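Local coordinates for protein cytokinin riboside 5'-monophosphate phosphoribohydrolase (Corynebacterium glutamicum, PDB 5WQ3) that belongs to the LOG-like family of the SLOG clan, proteins with a Rossmann-like fold of parallel strands flanked by helices, at residues D46-R49 with V50-Q54; F153-K156 with T157-K161; A205-V208 with D209-R212; H213-E217 with E218-D222. All blocks are in the same frame, centred on the assembly; numbering follows the deposited sequence.

Interaction 1: D46-R49 with V50-Q54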
# COMPACT_ATOMS: atom_id res chain seq x y z
N ASP C 46 -47.05 29.45 10.55
CA ASP C 46 -47.61 30.76 10.62
C ASP C 46 -47.83 31.23 12.06
O ASP C 46 -47.70 32.38 12.29
CB ASP C 46 -48.88 30.87 9.75
CG ASP C 46 -48.58 31.19 8.25
OD1 ASP C 46 -47.46 31.33 7.84
OD2 ASP C 46 -49.51 31.29 7.48
N PRO C 47 -48.13 30.35 13.02
CA PRO C 47 -48.39 30.92 14.36
C PRO C 47 -47.18 31.55 14.94
O PRO C 47 -47.20 32.69 15.40
CB PRO C 47 -48.85 29.73 15.19
CG PRO C 47 -49.50 28.83 14.18
CD PRO C 47 -48.57 28.95 12.95
N TRP C 48 -46.07 30.82 14.82
CA TRP C 48 -44.79 31.35 15.24
C TRP C 48 -44.32 32.52 14.42
O TRP C 48 -43.71 33.43 14.94
CB TRP C 48 -43.72 30.25 15.19
CG TRP C 48 -42.42 30.68 15.89
CD1 TRP C 48 -41.24 30.90 15.31
CD2 TRP C 48 -42.24 30.94 17.30
NE1 TRP C 48 -40.28 31.25 16.28
CE2 TRP C 48 -40.90 31.31 17.49
CE3 TRP C 48 -43.10 30.92 18.41
CZ2 TRP C 48 -40.39 31.64 18.73
CZ3 TRP C 48 -42.57 31.19 19.65
CH2 TRP C 48 -41.22 31.56 19.80
N ARG C 49 -44.56 32.48 13.13
CA ARG C 49 -44.20 33.62 12.29
C ARG C 49 -44.88 34.94 12.74
O ARG C 49 -44.26 35.99 12.78
CB ARG C 49 -44.62 33.34 10.86
CG ARG C 49 -44.49 34.54 9.97
CD ARG C 49 -43.76 34.07 8.75
NE ARG C 49 -43.39 35.16 7.88
CZ ARG C 49 -43.86 35.26 6.66
NH1 ARG C 49 -44.72 34.36 6.26
NH2 ARG C 49 -43.50 36.29 5.88
N VAL C 50 -46.17 34.86 13.05
CA VAL C 50 -46.93 36.03 13.54
C VAL C 50 -46.35 36.54 14.88
O VAL C 50 -46.16 37.76 15.08
CB VAL C 50 -48.43 35.64 13.59
CG1 VAL C 50 -49.22 36.46 14.54
CG2 VAL C 50 -49.00 35.70 12.14
N LEU C 51 -46.02 35.62 15.80
CA LEU C 51 -45.36 36.02 17.05
C LEU C 51 -44.01 36.69 16.78
O LEU C 51 -43.66 37.71 17.40
CB LEU C 51 -45.22 34.83 17.97
CG LEU C 51 -46.53 34.24 18.51
CD1 LEU C 51 -46.26 33.04 19.40
CD2 LEU C 51 -47.27 35.29 19.31
N ARG C 52 -43.24 36.12 15.87
CA ARG C 52 -41.93 36.66 15.54
C ARG C 52 -42.07 38.04 14.92
O ARG C 52 -41.34 38.98 15.28
CB ARG C 52 -41.21 35.80 14.55
CG ARG C 52 -40.61 34.58 15.11
CD ARG C 52 -39.58 34.04 14.15
NE ARG C 52 -38.38 34.86 14.02
CZ ARG C 52 -37.27 34.44 13.38
NH1 ARG C 52 -36.18 35.19 13.32
NH2 ARG C 52 -37.23 33.22 12.83
N ILE C 53 -43.00 38.16 13.99
CA ILE C 53 -43.34 39.49 13.41
C ILE C 53 -43.68 40.53 14.48
O ILE C 53 -43.08 41.58 14.55
CB ILE C 53 -44.43 39.36 12.34
CG1 ILE C 53 -43.89 38.62 11.10
CG2 ILE C 53 -44.92 40.71 11.81
CD1 ILE C 53 -45.01 38.13 10.22
N GLN C 54 -44.56 40.17 15.41
CA GLN C 54 -44.95 41.06 16.47
C GLN C 54 -43.76 41.45 17.27
O GLN C 54 -43.59 42.57 17.68
CB GLN C 54 -46.02 40.38 17.40
CG GLN C 54 -46.47 41.37 18.46
CD GLN C 54 -47.56 40.89 19.43
OE1 GLN C 54 -47.28 40.54 20.56
NE2 GLN C 54 -48.81 40.94 18.99
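W48 sets its indole beside its own carbonyl carbon (chi1 -169°), leaning it forward, while R52, four residues on, starts out beside its backbone N (chi1 -77°) and reaches back; the two side chains therefore meet on one flank of the helix. R52 CG sits over one face of the indole, 3.9 Å from the centroid of the five-membered ring, a CH-pi contact, and R52 CD follows at 3.6 Å from W48 NE1. A bend at chi3 then turns the guanidinium aside, its plane inclined 55° to the indole. At the six-membered ring W48 CE3 touches L51 CD1 at 3.9 Å, so the consecutive residues L51 and R52 touch the two rings of the indole. This is the first stretch of helix 46-64, held by i to i+4 bonds that run from V50 N to D46 O through to I53 N to R49 O, the last 2.8 Å long. P47 suits a first turn, where its missing N-H costs no helical bond. W42 meets W48 edge-to-face. I53 CD1 comes to 3.6 Å from R49 CG in one of two modelled conformers of R49, so this contact is less certain; Y151 touches R52.

Interaction 2: F153-K156 with T157-K161; sequences FARK and TMFLK. With EDO (1,2-ethanediol), chain L.
The ring of F159 lies with one face over the carbonyl oxygen of R155, F159 CD2 standing 3.6 Å from R155 O, while K156 CA approaches it obliquely and F74 meets it edge-to-face. F159 CZ in turn lies over one face of the R155 guanidinium, 3.9 Å from R155 NE, with the two planes 54° apart; this is a tilted contact and no flat stack. R155 CD brings the aliphatic chain to 3.8 Å from F159 CE2. The polar end of buried R155 is satisfied by the sheet: NE donates to the carbonyl of L129 in strand 126-131. On another side of the helix T157 OG1, placed beside its own backbone N (chi1 -57°), donates to F153 O at 3.0 Å; T157 N bonds the same oxygen at 3.3 Å, so one carbonyl takes two donors. The i to i+4 bonds that follow, M158 N to A154 O and F159 N to R155 O, are weak. An ethanediol, probably from the crystallisation liquor, makes a weak bond from its O1 to T157 OG1. Helix 152-162 is wedged between neighbours: F57 and F61 of helix 46-64 meet A154, T157 and M158, strands 126-131 and 145-149 back R155 and M158, and helix 173-188 supplies D177 and E181 as salt-bridge partners of K156.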
# COMPACT_ATOMS: atom_id res chain seq x y z
N PHE C 153 -40.06 43.87 5.85
CA PHE C 153 -41.17 44.80 5.99
C PHE C 153 -41.19 45.52 7.32
O PHE C 153 -41.59 46.67 7.37
CB PHE C 153 -42.53 44.17 5.69
CG PHE C 153 -42.80 42.90 6.43
CD1 PHE C 153 -42.38 41.67 5.90
CD2 PHE C 153 -43.45 42.91 7.64
CE1 PHE C 153 -42.63 40.49 6.56
CE2 PHE C 153 -43.69 41.73 8.33
CZ PHE C 153 -43.29 40.52 7.78
N ALA C 154 -40.74 44.87 8.40
CA ALA C 154 -40.57 45.57 9.64
C ALA C 154 -39.47 46.59 9.61
O ALA C 154 -39.60 47.69 10.14
CB ALA C 154 -40.29 44.63 10.76
N ARG C 155 -38.35 46.18 9.08
CA ARG C 155 -37.25 47.09 8.96
C ARG C 155 -37.66 48.36 8.16
O ARG C 155 -37.32 49.47 8.58
CB ARG C 155 -36.13 46.40 8.28
CG ARG C 155 -34.92 47.22 8.23
CD ARG C 155 -34.36 46.88 6.89
NE ARG C 155 -32.95 46.96 6.88
CZ ARG C 155 -32.24 46.83 5.80
NH1 ARG C 155 -32.82 46.61 4.64
NH2 ARG C 155 -30.98 46.95 5.88
N LYS C 156 -38.39 48.20 7.06
CA LYS C 156 -38.78 49.36 6.20
C LYS C 156 -39.74 50.30 6.93
O LYS C 156 -39.69 51.51 6.73
CB LYS C 156 -39.41 48.91 4.87
CG LYS C 156 -38.48 48.34 3.78
CD LYS C 156 -39.36 47.64 2.71
CE LYS C 156 -38.88 47.85 1.27
NZ LYS C 156 -39.94 47.54 0.25
N THR C 157 -40.63 49.78 7.78
CA THR C 157 -41.44 50.62 8.57
C THR C 157 -40.60 51.55 9.49
O THR C 157 -41.00 52.70 9.67
CB THR C 157 -42.38 49.74 9.46
OG1 THR C 157 -43.14 48.90 8.58
CG2 THR C 157 -43.33 50.55 10.19
N MET C 158 -39.51 51.03 10.09
CA MET C 158 -38.75 51.78 11.06
C MET C 158 -38.11 52.99 10.38
O MET C 158 -38.04 54.05 10.99
CB MET C 158 -37.66 50.94 11.68
CG MET C 158 -38.07 49.67 12.44
SD MET C 158 -39.33 49.96 13.60
CE MET C 158 -40.07 48.32 13.70
N PHE C 159 -37.70 52.86 9.12
CA PHE C 159 -37.10 54.03 8.41
C PHE C 159 -38.08 55.18 8.24
O PHE C 159 -37.69 56.35 8.44
CB PHE C 159 -36.55 53.64 7.04
CG PHE C 159 -35.40 52.65 7.07
CD1 PHE C 159 -34.30 52.87 7.83
CD2 PHE C 159 -35.44 51.51 6.29
CE1 PHE C 159 -33.23 51.98 7.81
CE2 PHE C 159 -34.35 50.61 6.26
CZ PHE C 159 -33.26 50.84 7.04
N LEU C 160 -39.35 54.87 7.94
CA LEU C 160 -40.36 55.86 7.73
C LEU C 160 -40.85 56.43 9.04
O LEU C 160 -41.17 57.60 9.12
CB LEU C 160 -41.56 55.31 6.95
CG LEU C 160 -41.30 55.03 5.46
CD1 LEU C 160 -42.38 54.13 4.86
CD2 LEU C 160 -41.17 56.38 4.73
N LYS C 161 -40.95 55.60 10.06
CA LYS C 161 -41.53 56.05 11.33
C LYS C 161 -40.53 56.91 12.16
O LYS C 161 -40.97 57.80 12.87
CB LYS C 161 -41.99 54.83 12.18
CG LYS C 161 -42.88 55.22 13.37
CD LYS C 161 -43.37 54.00 14.12
CE LYS C 161 -44.25 54.41 15.29
NZ LYS C 161 -44.54 53.25 16.18
C1 EDO L . -43.03 50.35 5.18
O1 EDO L . -44.20 50.66 5.91
C2 EDO L . -43.46 50.05 3.77
O2 EDO L . -43.15 48.69 3.50

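Interaction 3: A205-V208 with D209-R212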
# COMPACT_ATOMS: atom_id res chain seq x y z
N ALA C 205 -29.44 60.95 -13.46
CA ALA C 205 -30.13 61.78 -14.47
C ALA C 205 -31.11 60.96 -15.31
O ALA C 205 -32.23 61.37 -15.57
CB ALA C 205 -29.12 62.56 -15.42
N GLY C 206 -30.69 59.80 -15.76
CA GLY C 206 -31.54 59.03 -16.65
C GLY C 206 -32.79 58.50 -15.99
O GLY C 206 -33.85 58.39 -16.63
N LEU C 207 -32.72 58.23 -14.69
CA LEU C 207 -33.97 57.85 -14.03
C LEU C 207 -34.91 59.04 -13.94
O LEU C 207 -36.09 58.97 -14.21
CB LEU C 207 -33.60 57.32 -12.60
CG LEU C 207 -34.86 56.88 -11.83
CD1 LEU C 207 -35.58 55.73 -12.50
CD2 LEU C 207 -34.55 56.58 -10.34
N VAL C 208 -34.38 60.17 -13.49
CA VAL C 208 -35.23 61.36 -13.32
C VAL C 208 -35.80 61.83 -14.69
O VAL C 208 -36.95 62.23 -14.76
CB VAL C 208 -34.45 62.47 -12.55
CG1 VAL C 208 -35.33 63.71 -12.40
CG2 VAL C 208 -34.05 61.96 -11.18
N ASP C 209 -35.00 61.76 -15.76
CA ASP C 209 -35.52 62.12 -17.12
C ASP C 209 -36.69 61.21 -17.55
O ASP C 209 -37.72 61.65 -18.09
CB ASP C 209 -34.40 62.07 -18.16
CG ASP C 209 -33.21 62.98 -17.82
OD1 ASP C 209 -33.37 63.97 -17.09
OD2 ASP C 209 -32.08 62.71 -18.28
N TRP C 210 -36.56 59.91 -17.30
CA TRP C 210 -37.63 59.00 -17.65
C TRP C 210 -38.86 59.32 -16.83
O TRP C 210 -39.97 59.36 -17.34
CB TRP C 210 -37.18 57.54 -17.42
CG TRP C 210 -38.23 56.50 -17.72
CD1 TRP C 210 -38.71 56.12 -18.95
CD2 TRP C 210 -38.97 55.75 -16.76
NE1 TRP C 210 -39.68 55.17 -18.80
CE2 TRP C 210 -39.85 54.92 -17.45
CE3 TRP C 210 -38.94 55.69 -15.38
CZ2 TRP C 210 -40.72 54.07 -16.83
CZ3 TRP C 210 -39.80 54.83 -14.75
CH2 TRP C 210 -40.67 54.02 -15.49
N ILE C 211 -38.69 59.53 -15.54
CA ILE C 211 -39.84 59.85 -14.70
C ILE C 211 -40.59 61.10 -15.25
O ILE C 211 -41.83 61.09 -15.36
CB ILE C 211 -39.42 60.06 -13.24
CG1 ILE C 211 -39.00 58.71 -12.60
CG2 ILE C 211 -40.57 60.67 -12.43
CD1 ILE C 211 -38.26 58.87 -11.29
N ARG C 212 -39.86 62.16 -15.60
CA ARG C 212 -40.53 63.36 -16.19
C ARG C 212 -41.12 63.11 -17.59
O ARG C 212 -42.28 63.41 -17.85
CB ARG C 212 -39.61 64.57 -16.27
CG ARG C 212 -38.75 64.78 -15.06
CD ARG C 212 -37.95 66.06 -15.16
NE ARG C 212 -37.70 66.60 -13.83
CZ ARG C 212 -38.55 67.39 -13.16
NH1 ARG C 212 -38.22 67.83 -11.94
NH2 ARG C 212 -39.72 67.75 -13.69
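L207 and I211 meet through opposite choices of first torsion. L207 has CG trans to its backbone N (chi1 -179°), which leans it forward along the helix, whereas I211 has CG1 beside its own N (chi1 -70°) and reaches back; I211 CD1 thus comes to 4.0 Å from L207 CG, the chains crossing at a slant. W210 also leans forward, and its ring touches L207 loosely, CE3 lying 4.4 Å from L207 CD1. V208 and R212 run side by side and point the same way: the arginine, extended from CG to NE, passes V208 CG1 with its NE at 4.0 Å. The guanidinium is directed off the helix to a salt bridge with D227. D209 folds back over the preceding turn (chi1 -57°), a conformer that sets its carboxylate close to A205 O; as a second conformer was modelled, that approach is doubtful. The backbone bonds are sound: D209 N to A205 O is 2.8 Å, I211 N to L207 O and R212 N to V208 O are both 3.0 Å, and W210 N to G206 O is longer, at 3.2 Å. L207 and I211 face F180 of helix 173-188, and V226 of helix 223-227 meets I211 and R212. Such i to i+4 pairing of apolar residues on one stripe is typical of an amphipathic helix, here helix 201-216 flanking the parallel sheet of a Rossmann-like fold.

Interaction 4: H213-E217 with E218-D222; sequences HRLVE and EGMID
L215 O takes two donors from the chain that reverses past it: M220 N, 2.7 Å away and nearly in line with the carbonyl, and I221 N, weakly, at 3.4 Å. Beside it G219 N closes on V216 O at 2.6 Å, coming from 52° above the carbonyl plane, in a type I turn from V216 to G219. G219 has positive phi (68°), a conformation that glycine adopts readily. Just before these, E218 N bonds R214 O in a last i to i+4 bond. The side chains of R214 and E218 lie alongside each other, pointing the same way. R214 NH1 gives a salt bridge of 2.7 Å to E218 OE2, which stands at the guanidinium edge, near its plane; bends at chi2 and chi3 of R214 curl the group round to it, though the two flat groups are turned 57° apart. Apolar contact closes the other flank: I221 CD1 lies 3.8 Å from V216 CG2 and 4.0 Å from L215 CB, while the side chains of M220 and L215 cross at about a right angle, M220 CG touching L215 CD2. V226 of helix 223-227 touches both V216 and I221. The paired bonds, M220 N to L215 O and G219 N to V216 O, with G219 as C-prime residue, define a Schellman motif, here ending helix 201-216.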
# COMPACT_ATOMS: atom_id res chain seq x y z
N HIS C 213 -40.34 62.52 -18.47
CA HIS C 213 -40.76 62.47 -19.87
C HIS C 213 -41.79 61.36 -20.06
O HIS C 213 -42.55 61.35 -21.02
CB HIS C 213 -39.54 62.35 -20.81
CG HIS C 213 -38.71 63.60 -20.86
ND1 HIS C 213 -37.34 63.61 -20.63
CD2 HIS C 213 -39.06 64.89 -21.08
CE1 HIS C 213 -36.88 64.85 -20.72
NE2 HIS C 213 -37.90 65.65 -20.99
N ARG C 214 -41.88 60.45 -19.13
CA ARG C 214 -42.76 59.37 -19.32
C ARG C 214 -43.81 59.30 -18.25
O ARG C 214 -45.00 59.23 -18.58
CB ARG C 214 -41.93 58.10 -19.42
CG ARG C 214 -42.69 56.87 -19.78
CD ARG C 214 -43.51 57.02 -21.05
NE ARG C 214 -42.64 57.03 -22.23
CZ ARG C 214 -43.04 56.64 -23.45
NH1 ARG C 214 -44.30 56.22 -23.66
NH2 ARG C 214 -42.18 56.67 -24.45
N LEU C 215 -43.46 59.29 -16.97
CA LEU C 215 -44.58 59.16 -16.01
C LEU C 215 -45.48 60.44 -15.96
O LEU C 215 -46.71 60.36 -15.79
CB LEU C 215 -44.08 58.86 -14.62
CG LEU C 215 -43.21 57.62 -14.43
CD1 LEU C 215 -42.96 57.26 -12.96
CD2 LEU C 215 -43.82 56.44 -15.11
N VAL C 216 -44.88 61.61 -16.01
CA VAL C 216 -45.67 62.87 -15.96
C VAL C 216 -46.47 62.94 -17.26
O VAL C 216 -47.71 63.02 -17.27
CB VAL C 216 -44.77 64.12 -15.88
CG1 VAL C 216 -45.62 65.39 -15.92
CG2 VAL C 216 -43.89 64.10 -14.64
N GLU C 217 -45.75 62.84 -18.36
CA GLU C 217 -46.39 63.00 -19.64
C GLU C 217 -47.57 62.04 -19.83
O GLU C 217 -48.56 62.42 -20.41
CB GLU C 217 -45.37 62.98 -20.76
CG GLU C 217 -44.57 64.30 -20.71
CD GLU C 217 -43.34 64.39 -21.61
OE1 GLU C 217 -42.52 65.31 -21.37
OE2 GLU C 217 -43.18 63.55 -22.54
N GLU C 218 -47.52 60.84 -19.26
CA GLU C 218 -48.65 59.92 -19.39
C GLU C 218 -49.64 60.03 -18.26
O GLU C 218 -50.56 59.22 -18.19
CB GLU C 218 -48.15 58.50 -19.50
CG GLU C 218 -47.46 58.28 -20.85
CD GLU C 218 -47.42 56.85 -21.29
OE1 GLU C 218 -48.37 56.10 -21.00
OE2 GLU C 218 -46.44 56.50 -21.98
N GLY C 219 -49.47 61.05 -17.40
CA GLY C 219 -50.33 61.25 -16.26
C GLY C 219 -50.25 60.21 -15.12
O GLY C 219 -51.13 60.16 -14.30
N MET C 220 -49.17 59.46 -14.99
CA MET C 220 -49.06 58.45 -13.93
C MET C 220 -48.79 59.12 -12.57
O MET C 220 -49.18 58.61 -11.50
CB MET C 220 -47.86 57.55 -14.19
CG MET C 220 -47.78 56.85 -15.57
SD MET C 220 -49.03 55.62 -15.70
CE MET C 220 -48.85 54.94 -17.35
N ILE C 221 -48.03 60.21 -12.61
CA ILE C 221 -47.78 61.06 -11.44
C ILE C 221 -48.08 62.49 -11.81
O ILE C 221 -48.21 62.81 -12.98
CB ILE C 221 -46.31 61.00 -10.99
CG1 ILE C 221 -45.43 61.74 -11.98
CG2 ILE C 221 -45.88 59.54 -10.75
CD1 ILE C 221 -43.97 61.62 -11.71
N ASP C 222 -48.16 63.37 -10.83
CA ASP C 222 -48.17 64.79 -11.12
C ASP C 222 -46.80 65.32 -10.98
O ASP C 222 -45.92 64.75 -10.32
CB ASP C 222 -49.14 65.53 -10.24
CG ASP C 222 -50.53 64.99 -10.40
OD1 ASP C 222 -50.90 64.65 -11.54
OD2 ASP C 222 -51.23 64.85 -9.39

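How the interactions relate
Interaction 2 lies nearest the middle of the chain and is partly buried, whereas interactions 1, 3 and 4 are surface contacts. Interactions 1 and 2 belong to different helices that touch where I53 CD1 packs on F153 CZ at 3.8 Å. Interactions 3 and 4 share helix 201-216, the second finishing what the first continues: I211 CG2 meets I221 CD1, and W210 CH2 meets L215 CD2. The two groups are well separated, with the centres of interactions 1 and 3 about 40 Å apart. Chemistry follows place: arginine against an aromatic ring in 46-54 and 153-161, apolar pairing in 205-212, and a salt bridge with helix-ending backbone bonds in 213-222.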